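Local coordinates for IroE protein (Escherichia coli, PDB 2GZS), which hydrolyses the trilactone of enterobactin and its glucosylated forms, preferring the iron-free siderophores and tending to cut once to give linear trimers, at residues 222-225 with 226-229. Sequence-based numbering, arbitrary orientation.
Sequences KIHT and TLTI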
ATOM      1  N   LYS A 222      -4.985  -2.974  21.206  1.00 17.85           N
ATOM      2  CA  LYS A 222      -4.942  -1.685  20.542  1.00 18.92           C
ATOM      3  C   LYS A 222      -5.809  -1.690  19.296  1.00 17.16           C
ATOM      4  O   LYS A 222      -6.541  -0.714  19.034  1.00 19.53           O
ATOM      5  CB  LYS A 222      -3.474  -1.347  20.182  1.00 20.61           C
ATOM      6  CG  LYS A 222      -2.768  -0.769  21.402  1.00 31.69           C
ATOM      7  CD  LYS A 222      -1.378  -0.318  20.975  1.00 44.74           C
ATOM      8  CE  LYS A 222      -0.373  -0.435  22.105  1.00 33.06           C
ATOM      9  NZ  LYS A 222       1.001  -0.538  21.515  1.00 61.73           N
ATOM     10  N   ILE A 223      -5.713  -2.801  18.546  1.00 16.92           N
ATOM     11  CA  ILE A 223      -6.501  -2.819  17.315  1.00 14.92           C
ATOM     12  C   ILE A 223      -7.959  -2.942  17.615  1.00 21.33           C
ATOM     13  O   ILE A 223      -8.806  -2.287  16.972  1.00 19.47           O
ATOM     14  CB  ILE A 223      -6.051  -4.017  16.451  1.00 22.77           C
ATOM     15  CG1 ILE A 223      -4.614  -3.866  15.952  1.00 31.84           C
ATOM     16  CG2 ILE A 223      -7.028  -4.212  15.300  1.00 22.75           C
ATOM     17  CD1 ILE A 223      -4.100  -5.141  15.310  1.00 32.84           C
ATOM     18  N   HIS A 224      -8.357  -3.736  18.622  1.00 17.34           N
ATOM     19  CA  HIS A 224      -9.796  -3.815  18.841  1.00 21.12           C
ATOM     20  C   HIS A 224     -10.340  -2.475  19.304  1.00 22.64           C
ATOM     21  O   HIS A 224     -11.439  -2.101  18.861  1.00 21.99           O
ATOM     22  CB  HIS A 224     -10.167  -4.952  19.815  1.00 40.95           C
ATOM     23  CG  HIS A 224      -9.903  -6.255  19.082  1.00 66.03           C
ATOM     24  ND1 HIS A 224     -10.434  -6.513  17.837  1.00 69.76           N
ATOM     25  CD2 HIS A 224      -9.155  -7.336  19.373  1.00 66.60           C
ATOM     26  CE1 HIS A 224     -10.049  -7.693  17.395  1.00 63.71           C
ATOM     27  NE2 HIS A 224      -9.277  -8.215  18.323  1.00 65.20           N
ATOM     28  N   THR A 225      -9.592  -1.757  20.155  1.00 17.93           N
ATOM     29  CA  THR A 225     -10.149  -0.457  20.523  1.00 17.75           C
ATOM     30  C   THR A 225     -10.223   0.451  19.292  1.00 18.90           C
ATOM     31  O   THR A 225     -11.198   1.202  19.124  1.00 18.46           O
ATOM     32  CB  THR A 225      -9.232   0.224  21.548  1.00 26.50           C
ATOM     33  OG1 THR A 225      -9.315  -0.566  22.752  1.00 26.90           O
ATOM     34  CG2 THR A 225      -9.633   1.656  21.868  1.00 23.91           C
ATOM     35  N   THR A 226      -9.168   0.364  18.475  1.00 17.82           N
ATOM     36  CA  THR A 226      -9.094   1.207  17.285  1.00 15.93           C
ATOM     37  C   THR A 226     -10.324   0.964  16.414  1.00 19.55           C
ATOM     38  O   THR A 226     -10.996   1.917  16.023  1.00 16.55           O
ATOM     39  CB  THR A 226      -7.820   0.952  16.484  1.00 14.93           C
ATOM     40  OG1 THR A 226      -6.699   1.459  17.219  1.00 18.99           O
ATOM     41  CG2 THR A 226      -7.833   1.740  15.164  1.00 15.24           C
ATOM     42  N   LEU A 227     -10.625  -0.296  16.152  1.00 17.40           N
ATOM     43  CA  LEU A 227     -11.824  -0.592  15.362  1.00 17.69           C
ATOM     44  C   LEU A 227     -13.109  -0.086  15.987  1.00 20.38           C
ATOM     45  O   LEU A 227     -14.026   0.413  15.294  1.00 17.87           O
ATOM     46  CB  LEU A 227     -11.932  -2.104  15.115  1.00 16.24           C
ATOM     47  CG  LEU A 227     -10.896  -2.889  14.339  1.00 25.24           C
ATOM     48  CD1 LEU A 227     -11.451  -4.304  14.055  1.00 26.92           C
ATOM     49  CD2 LEU A 227     -10.456  -2.278  13.029  1.00 28.42           C
ATOM     50  N   THR A 228     -13.221  -0.224  17.311  1.00 17.99           N
ATOM     51  CA  THR A 228     -14.388   0.210  18.042  1.00 16.65           C
ATOM     52  C   THR A 228     -14.587   1.713  17.894  1.00 19.60           C
ATOM     53  O   THR A 228     -15.709   2.146  17.552  1.00 19.57           O
ATOM     54  CB  THR A 228     -14.225  -0.118  19.538  1.00 22.62           C
ATOM     55  OG1 THR A 228     -14.120  -1.531  19.701  1.00 24.76           O
ATOM     56  CG2 THR A 228     -15.449   0.339  20.338  1.00 25.57           C
ATOM     57  N   ILE A 229     -13.536   2.493  18.158  1.00 16.26           N
ATOM     58  CA  ILE A 229     -13.650   3.941  18.010  1.00 14.80           C
ATOM     59  C   ILE A 229     -13.934   4.316  16.553  1.00 13.86           C
ATOM     60  O   ILE A 229     -14.797   5.179  16.304  1.00 13.70           O
ATOM     61  CB  ILE A 229     -12.410   4.666  18.565  1.00 15.86           C
ATOM     62  CG1 ILE A 229     -12.312   4.403  20.079  1.00 16.23           C
ATOM     63  CG2 ILE A 229     -12.439   6.161  18.349  1.00 19.65           C
ATOM     64  CD1 ILE A 229     -11.066   5.071  20.697  1.00 19.95           C
TER
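K222 O and H224 O, carbonyls within alpha-helix 219-232 of this alpha/beta-hydrolase fold, each accept two bonds from the threonine four residues on. T226 N reaches K222 O at 2.9 Å, while T226 OG1 donates to the same oxygen at 2.8 Å from above the carbonyl plane, on the opposite face. With OG1 beside its own backbone N (chi1 -70°), the hydroxyl folds back over the preceding turn and spends its hydrogen on K222 O. A valine in place of T226 would probably leave K222 O with the amide alone and put a methyl against that oxygen. T226 faces L183 and T187 of helix 179-187, and K222 NZ forms a salt bridge with D180. T228 repeats the grip on H224 O, through its N and, at 2.9 Å, its OG1. I223 O and T225 O instead take straighter amide bonds, from L227 N (172° at the hydrogen) and I229 N. On the sheet side, I223 and L227 lie side by side against F239 of edge strand 237-241, I223 CG2 4.2 Å from L227 CG. T225 and I229 are likewise aligned, T225 CG2 meeting I229 CD1 at 3.9 Å.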